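Local atomic coordinates of Asp/Glu-specific dipeptidyl-peptidase (Flavobacterium psychrophilum, PDB entry 5JXF), a protein that removes dipeptides from the N-terminus of oligopeptides as a serine peptidase, with strict specificity for aspartate or glutamate at the P1 position. Residues K347-S358 with R680-H690. Numbering follows the deposited sequence.
With ASP (aspartic acid), chain F.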
ATOM      1  N   LYS A 347     -13.300  -6.995   7.265  1.00 49.68           N
ATOM      2  CA  LYS A 347     -12.882  -7.180   8.656  1.00 50.32           C
ATOM      3  C   LYS A 347     -12.293  -8.571   8.843  1.00 49.16           C
ATOM      4  O   LYS A 347     -11.240  -8.749   9.469  1.00 47.16           O
ATOM      5  CB  LYS A 347     -14.053  -6.978   9.661  1.00 45.24           C
ATOM      6  CG  LYS A 347     -13.601  -7.109  11.109  1.00 54.67           C
ATOM      7  CD  LYS A 347     -14.745  -7.452  12.065  1.00 67.67           C
ATOM      8  CE  LYS A 347     -14.225  -7.784  13.459  1.00 68.72           C
ATOM      9  NZ  LYS A 347     -15.330  -7.843  14.445  1.00 65.30           N
ATOM     10  N   TRP A 348     -12.993  -9.556   8.293  1.00 50.05           N
ATOM     11  CA  TRP A 348     -12.651 -10.950   8.513  1.00 54.55           C
ATOM     12  C   TRP A 348     -11.317 -11.294   7.836  1.00 53.17           C
ATOM     13  O   TRP A 348     -10.537 -12.093   8.357  1.00 51.92           O
ATOM     14  CB  TRP A 348     -13.786 -11.850   8.020  1.00 57.65           C
ATOM     15  CG  TRP A 348     -15.025 -11.759   8.922  1.00 57.21           C
ATOM     16  CD1 TRP A 348     -15.045 -11.421  10.241  1.00 50.57           C
ATOM     17  CD2 TRP A 348     -16.389 -12.001   8.550  1.00 50.87           C
ATOM     18  NE1 TRP A 348     -16.335 -11.438  10.716  1.00 55.69           N
ATOM     19  CE2 TRP A 348     -17.178 -11.794   9.699  1.00 55.73           C
ATOM     20  CE3 TRP A 348     -17.017 -12.370   7.358  1.00 54.70           C
ATOM     21  CZ2 TRP A 348     -18.560 -11.946   9.691  1.00 58.21           C
ATOM     22  CZ3 TRP A 348     -18.389 -12.522   7.354  1.00 55.15           C
ATOM     23  CH2 TRP A 348     -19.144 -12.315   8.512  1.00 58.18           C
ATOM     24  N   ILE A 349     -11.053 -10.669   6.694  1.00 53.74           N
ATOM     25  CA  ILE A 349      -9.752 -10.826   6.035  1.00 57.04           C
ATOM     26  C   ILE A 349      -8.649 -10.372   6.998  1.00 54.88           C
ATOM     27  O   ILE A 349      -7.757 -11.156   7.336  1.00 56.94           O
ATOM     28  CB  ILE A 349      -9.717 -10.050   4.704  1.00 62.92           C
ATOM     29  CG1 ILE A 349     -10.666 -10.724   3.708  1.00 68.77           C
ATOM     30  CG2 ILE A 349      -8.282  -9.918   4.143  1.00 55.56           C
ATOM     31  CD1 ILE A 349     -10.931  -9.931   2.452  1.00 70.88           C
ATOM     32  N   GLY A 350      -8.767  -9.141   7.502  1.00 54.48           N
ATOM     33  CA  GLY A 350      -7.816  -8.605   8.462  1.00 57.64           C
ATOM     34  C   GLY A 350      -7.696  -9.398   9.745  1.00 59.75           C
ATOM     35  O   GLY A 350      -6.604  -9.586  10.275  1.00 62.90           O
ATOM     36  N   GLU A 351      -8.834  -9.861  10.251  1.00 54.72           N
ATOM     37  CA  GLU A 351      -8.853 -10.595  11.497  1.00 52.68           C
ATOM     38  C   GLU A 351      -8.103 -11.917  11.358  1.00 65.07           C
ATOM     39  O   GLU A 351      -7.266 -12.256  12.195  1.00 67.37           O
ATOM     40  CB  GLU A 351     -10.296 -10.836  11.942  1.00 56.78           C
ATOM     41  CG  GLU A 351     -10.410 -11.695  13.172  1.00 67.71           C
ATOM     42  CD  GLU A 351     -11.864 -11.893  13.619  1.00 70.08           C
ATOM     43  OE1 GLU A 351     -12.620 -12.633  12.934  1.00 58.88           O
ATOM     44  OE2 GLU A 351     -12.247 -11.271  14.639  1.00 68.84           O
ATOM     45  N   SER A 352      -8.405 -12.664  10.299  1.00 52.56           N
ATOM     46  CA  SER A 352      -7.692 -13.907  10.032  1.00 63.42           C
ATOM     47  C   SER A 352      -6.206 -13.629   9.780  1.00 65.46           C
ATOM     48  O   SER A 352      -5.342 -14.399  10.212  1.00 59.21           O
ATOM     49  CB  SER A 352      -8.309 -14.646   8.837  1.00 68.91           C
ATOM     50  OG  SER A 352      -9.643 -15.043   9.118  1.00 78.59           O
ATOM     51  N   GLN A 353      -5.920 -12.511   9.112  1.00 60.61           N
ATOM     52  CA  GLN A 353      -4.541 -12.106   8.823  1.00 64.55           C
ATOM     53  C   GLN A 353      -3.752 -11.843  10.107  1.00 61.71           C
ATOM     54  O   GLN A 353      -2.679 -12.411  10.302  1.00 71.25           O
ATOM     55  CB  GLN A 353      -4.519 -10.860   7.923  1.00 64.63           C
ATOM     56  CG  GLN A 353      -3.134 -10.480   7.402  1.00 76.80           C
ATOM     57  CD  GLN A 353      -3.173  -9.407   6.314  1.00 82.64           C
ATOM     58  OE1 GLN A 353      -4.069  -9.393   5.467  1.00 85.57           O
ATOM     59  NE2 GLN A 353      -2.195  -8.499   6.341  1.00 78.02           N
ATOM     60  N   GLY A 354      -4.293 -10.997  10.984  1.00 61.38           N
ATOM     61  CA  GLY A 354      -3.631 -10.647  12.234  1.00 56.31           C
ATOM     62  C   GLY A 354      -3.500 -11.782  13.239  1.00 65.74           C
ATOM     63  O   GLY A 354      -2.540 -11.828  14.006  1.00 55.47           O
ATOM     64  N   LEU A 355      -4.480 -12.684  13.269  1.00 67.57           N
ATOM     65  CA  LEU A 355      -4.434 -13.833  14.175  1.00 66.05           C
ATOM     66  C   LEU A 355      -3.335 -14.820  13.772  1.00 69.59           C
ATOM     67  O   LEU A 355      -2.650 -15.388  14.624  1.00 74.31           O
ATOM     68  CB  LEU A 355      -5.790 -14.553  14.210  1.00 64.66           C
ATOM     69  CG  LEU A 355      -6.943 -13.781  14.864  1.00 60.19           C
ATOM     70  CD1 LEU A 355      -8.269 -14.469  14.618  1.00 60.13           C
ATOM     71  CD2 LEU A 355      -6.678 -13.616  16.337  1.00 56.24           C
ATOM     72  N   LYS A 356      -3.183 -15.033  12.472  1.00 63.79           N
ATOM     73  CA  LYS A 356      -2.121 -15.895  11.977  1.00 74.32           C
ATOM     74  C   LYS A 356      -0.776 -15.238  12.235  1.00 77.22           C
ATOM     75  O   LYS A 356       0.072 -15.794  12.924  1.00 78.87           O
ATOM     76  CB  LYS A 356      -2.299 -16.172  10.489  1.00 77.63           C
ATOM     77  CG  LYS A 356      -3.451 -17.100  10.149  1.00 77.63           C
ATOM     78  CD  LYS A 356      -3.812 -16.918   8.692  1.00 82.88           C
ATOM     79  CE  LYS A 356      -4.840 -17.918   8.222  1.00 89.40           C
ATOM     80  NZ  LYS A 356      -5.081 -17.790   6.756  1.00 97.22           N
ATOM     81  N   LYS A 357      -0.613 -14.034  11.696  1.00 79.08           N
ATOM     82  CA  LYS A 357       0.635 -13.274  11.784  1.00 81.85           C
ATOM     83  C   LYS A 357       1.177 -13.178  13.209  1.00 80.17           C
ATOM     84  O   LYS A 357       2.387 -13.243  13.424  1.00 85.89           O
ATOM     85  CB  LYS A 357       0.430 -11.867  11.208  1.00 76.75           C
ATOM     86  CG  LYS A 357       1.648 -10.971  11.300  1.00 80.69           C
ATOM     87  CD  LYS A 357       1.448  -9.663  10.546  1.00 83.07           C
ATOM     88  CE  LYS A 357       2.761  -8.896  10.428  1.00 88.65           C
ATOM     89  NZ  LYS A 357       3.420  -8.722  11.755  1.00 94.65           N
ATOM     90  N   SER A 358       0.275 -13.047  14.180  1.00 67.31           N
ATOM     91  CA  SER A 358       0.662 -12.864  15.577  1.00 72.60           C
ATOM     92  C   SER A 358       0.709 -14.192  16.316  1.00 79.74           C
ATOM     93  O   SER A 358       1.093 -14.243  17.488  1.00 85.06           O
ATOM     94  CB  SER A 358      -0.309 -11.914  16.286  1.00 72.25           C
ATOM     95  OG  SER A 358      -1.629 -12.428  16.247  1.00 70.58           O
ATOM     96  N   ARG A 680     -11.122   0.957  13.231  1.00 37.82           N
ATOM     97  CA  ARG A 680      -9.855   0.453  13.755  1.00 42.08           C
ATOM     98  C   ARG A 680      -8.879   0.319  12.605  1.00 43.53           C
ATOM     99  O   ARG A 680      -9.299   0.173  11.459  1.00 45.72           O
ATOM    100  CB  ARG A 680     -10.017  -0.908  14.422  1.00 41.28           C
ATOM    101  CG  ARG A 680     -10.691  -0.900  15.794  1.00 39.22           C
ATOM    102  CD  ARG A 680     -10.982  -2.308  16.182  1.00 41.33           C
ATOM    103  NE  ARG A 680     -12.274  -2.720  15.649  1.00 47.87           N
ATOM    104  CZ  ARG A 680     -12.707  -3.974  15.625  1.00 49.81           C
ATOM    105  NH1 ARG A 680     -11.920  -4.942  16.067  1.00 47.88           N
ATOM    106  NH2 ARG A 680     -13.917  -4.257  15.146  1.00 49.44           N
ATOM    107  N   VAL A 681      -7.588   0.328  12.905  1.00 43.88           N
ATOM    108  CA  VAL A 681      -6.579   0.181  11.852  1.00 52.36           C
ATOM    109  C   VAL A 681      -6.441  -1.287  11.436  1.00 51.83           C
ATOM    110  O   VAL A 681      -6.783  -2.201  12.202  1.00 41.60           O
ATOM    111  CB  VAL A 681      -5.199   0.732  12.293  1.00 44.64           C
ATOM    112  CG1 VAL A 681      -5.347   2.133  12.822  1.00 35.55           C
ATOM    113  CG2 VAL A 681      -4.557  -0.155  13.345  1.00 44.86           C
ATOM    114  N   TRP A 682      -5.910  -1.504  10.229  1.00 49.01           N
ATOM    115  CA  TRP A 682      -5.841  -2.844   9.621  1.00 50.35           C
ATOM    116  C   TRP A 682      -5.228  -3.888  10.531  1.00 50.81           C
ATOM    117  O   TRP A 682      -5.769  -4.977  10.705  1.00 51.29           O
ATOM    118  CB  TRP A 682      -5.056  -2.795   8.309  1.00 52.63           C
ATOM    119  CG  TRP A 682      -5.062  -4.082   7.559  1.00 59.30           C
ATOM    120  CD1 TRP A 682      -3.975  -4.843   7.214  1.00 57.91           C
ATOM    121  CD2 TRP A 682      -6.212  -4.770   7.051  1.00 56.19           C
ATOM    122  NE1 TRP A 682      -4.383  -5.960   6.531  1.00 62.15           N
ATOM    123  CE2 TRP A 682      -5.749  -5.941   6.411  1.00 60.10           C
ATOM    124  CE3 TRP A 682      -7.590  -4.506   7.069  1.00 46.25           C
ATOM    125  CZ2 TRP A 682      -6.614  -6.852   5.796  1.00 62.38           C
ATOM    126  CZ3 TRP A 682      -8.450  -5.417   6.462  1.00 48.47           C
ATOM    127  CH2 TRP A 682      -7.959  -6.570   5.830  1.00 52.73           C
ATOM    128  N   GLU A 683      -4.106  -3.530  11.130  1.00 46.38           N
ATOM    129  CA  GLU A 683      -3.355  -4.438  11.974  1.00 44.71           C
ATOM    130  C   GLU A 683      -4.095  -4.890  13.225  1.00 44.74           C
ATOM    131  O   GLU A 683      -3.732  -5.897  13.826  1.00 52.58           O
ATOM    132  CB  GLU A 683      -2.032  -3.777  12.366  1.00 51.78           C
ATOM    133  CG  GLU A 683      -1.034  -3.657  11.187  1.00 59.99           C
ATOM    134  CD  GLU A 683      -1.444  -2.613  10.154  1.00 62.98           C
ATOM    135  OE1 GLU A 683      -2.204  -1.670  10.505  1.00 61.71           O
ATOM    136  OE2 GLU A 683      -1.006  -2.734   8.993  1.00 57.24           O
ATOM    137  N   GLY A 684      -5.126  -4.148  13.631  1.00 51.59           N
ATOM    138  CA  GLY A 684      -5.817  -4.479  14.851  1.00 46.64           C
ATOM    139  C   GLY A 684      -7.232  -4.954  14.615  1.00 56.03           C
ATOM    140  O   GLY A 684      -8.072  -4.900  15.517  1.00 50.77           O
ATOM    141  N   THR A 685      -7.508  -5.426  13.406  1.00 49.83           N
ATOM    142  CA  THR A 685      -8.843  -5.916  13.093  1.00 48.52           C
ATOM    143  C   THR A 685      -9.105  -7.219  13.831  1.00 57.30           C
ATOM    144  O   THR A 685     -10.230  -7.717  13.874  1.00 55.83           O
ATOM    145  CB  THR A 685      -9.019  -6.108  11.593  1.00 50.60           C
ATOM    146  OG1 THR A 685      -7.810  -6.643  11.058  1.00 48.31           O
ATOM    147  CG2 THR A 685      -9.266  -4.776  10.925  1.00 52.85           C
ATOM    148  N   MET A 686      -8.052  -7.743  14.442  1.00 57.47           N
ATOM    149  CA  MET A 686      -8.109  -8.950  15.246  1.00 57.36           C
ATOM    150  C   MET A 686      -8.518  -8.690  16.693  1.00 44.62           C
ATOM    151  O   MET A 686      -8.689  -9.634  17.471  1.00 51.38           O
ATOM    152  CB  MET A 686      -6.744  -9.619  15.251  1.00 59.70           C
ATOM    153  CG  MET A 686      -5.711  -8.706  15.896  1.00 66.27           C
ATOM    154  SD  MET A 686      -4.053  -9.369  15.909  1.00 69.47           S
ATOM    155  CE  MET A 686      -4.373 -10.960  16.621  1.00 78.93           C
ATOM    156  N   SER A 687      -8.662  -7.426  17.060  1.00 42.23           N
ATOM    157  CA  SER A 687      -8.669  -7.074  18.488  1.00 47.44           C
ATOM    158  C   SER A 687      -9.848  -7.590  19.323  1.00 49.66           C
ATOM    159  O   SER A 687      -9.798  -7.487  20.536  1.00 59.12           O
ATOM    160  CB  SER A 687      -8.569  -5.568  18.645  1.00 44.41           C
ATOM    161  OG  SER A 687      -9.580  -4.906  17.908  1.00 53.69           O
ATOM    162  N   ASP A 688     -10.881  -8.148  18.693  1.00 51.61           N
ATOM    163  CA  ASP A 688     -11.987  -8.788  19.429  1.00 50.12           C
ATOM    164  C   ASP A 688     -11.578 -10.135  20.006  1.00 57.28           C
ATOM    165  O   ASP A 688     -12.247 -10.680  20.890  1.00 54.70           O
ATOM    166  CB  ASP A 688     -13.197  -9.034  18.530  1.00 52.52           C
ATOM    167  CG  ASP A 688     -13.868  -7.766  18.066  1.00 58.63           C
ATOM    168  OD1 ASP A 688     -13.402  -6.655  18.411  1.00 61.59           O
ATOM    169  OD2 ASP A 688     -14.864  -7.902  17.322  1.00 59.46           O
ATOM    170  N   ILE A 689     -10.505 -10.694  19.454  1.00 53.00           N
ATOM    171  CA  ILE A 689     -10.055 -12.051  19.780  1.00 53.08           C
ATOM    172  C   ILE A 689      -8.701 -11.991  20.489  1.00 56.09           C
ATOM    173  O   ILE A 689      -8.433 -12.749  21.415  1.00 58.50           O
ATOM    174  CB  ILE A 689      -9.952 -12.914  18.497  1.00 54.12           C
ATOM    175  CG1 ILE A 689     -11.308 -12.965  17.786  1.00 56.01           C
ATOM    176  CG2 ILE A 689      -9.401 -14.313  18.800  1.00 49.76           C
ATOM    177  CD1 ILE A 689     -12.419 -13.560  18.628  1.00 62.55           C
ATOM    178  N   HIS A 690      -7.857 -11.062  20.042  1.00 56.48           N
ATOM    179  CA  HIS A 690      -6.541 -10.854  20.641  1.00 62.26           C
ATOM    180  C   HIS A 690      -6.156  -9.388  20.533  1.00 63.96           C
ATOM    181  O   HIS A 690      -6.090  -8.843  19.429  1.00 66.90           O
ATOM    182  CB  HIS A 690      -5.486 -11.731  19.957  1.00 66.38           C
ATOM    183  CG  HIS A 690      -4.093 -11.524  20.474  1.00 75.59           C
ATOM    184  ND1 HIS A 690      -3.036 -11.201  19.650  1.00 72.25           N
ATOM    185  CD2 HIS A 690      -3.580 -11.616  21.724  1.00 81.49           C
ATOM    186  CE1 HIS A 690      -1.933 -11.094  20.371  1.00 74.91           C
ATOM    187  NE2 HIS A 690      -2.235 -11.346  21.632  1.00 78.53           N
TER
HETATM  188  N   ASP F 802     -16.672   0.554  12.321  1.00 92.63           N
HETATM  189  CA  ASP F 802     -17.069  -0.168  13.535  1.00106.35           C
HETATM  190  C   ASP F 802     -18.491   0.102  13.995  1.00100.90           C
HETATM  191  O   ASP F 802     -18.743   0.288  15.189  1.00102.92           O
HETATM  192  CB  ASP F 802     -16.091   0.143  14.682  1.00125.56           C
HETATM  193  CG  ASP F 802     -14.858  -0.751  14.671  1.00138.94           C
HETATM  194  OD1 ASP F 802     -14.921  -1.845  14.083  1.00134.15           O
HETATM  195  OD2 ASP F 802     -13.825  -0.370  15.267  1.00159.74           O
HETATM  196  O   HOH W   1     -11.687  -8.974  15.840  1.00 54.78           O
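The S1 pocket of this S46 peptidase is backed by a salt-bridge network in which Asp688 sits between two cations, Lys347 of helix 328-357 and Arg680 at the end of strand 673-680, whose following loop carries Asp688. Lys347 leaves the helix heading away from the loop, but its extended chain, with CG anti to the backbone N (chi1 -177°), brings NZ back to Asp688 OD2 at 2.9 Å, from above the carboxylate plane. The other oxygen, OD1, forms a salt bridge with Arg680 NH1 (3.3 Å) and is hydrogen-bonded by Thr658. Arg680 presents NE and NH2 to the carboxylate of the bound aspartate: NE donates to OD2 of the ligand and NH2 to its OD1 (2.8 Å), while NH1 also donates to Ser687 OG. A water donates to Glu351 OE2 and Thr685 O and accepts from Asp688 N, tying the loop backbone to the helix. Gly350 lays its CA over the six-membered ring of Trp682, 3.6 Å from the centroid, a CH-pi contact offset toward the rim, with Ile349 CG2 at the ring edge. Leu355 CD2 packs on Met686 CE (3.5 Å) and Ile689 CG2. The NH1 bonds to Ser687 and Asp688 help fix the rotation of the Arg680 guanidinium, with Lys347 and Thr658 positioning Asp688, consistent with a role in recognising acidic P1 residues; Asp688 probably offsets part of the positive charge, leaving a pocket still suited to a carboxylate.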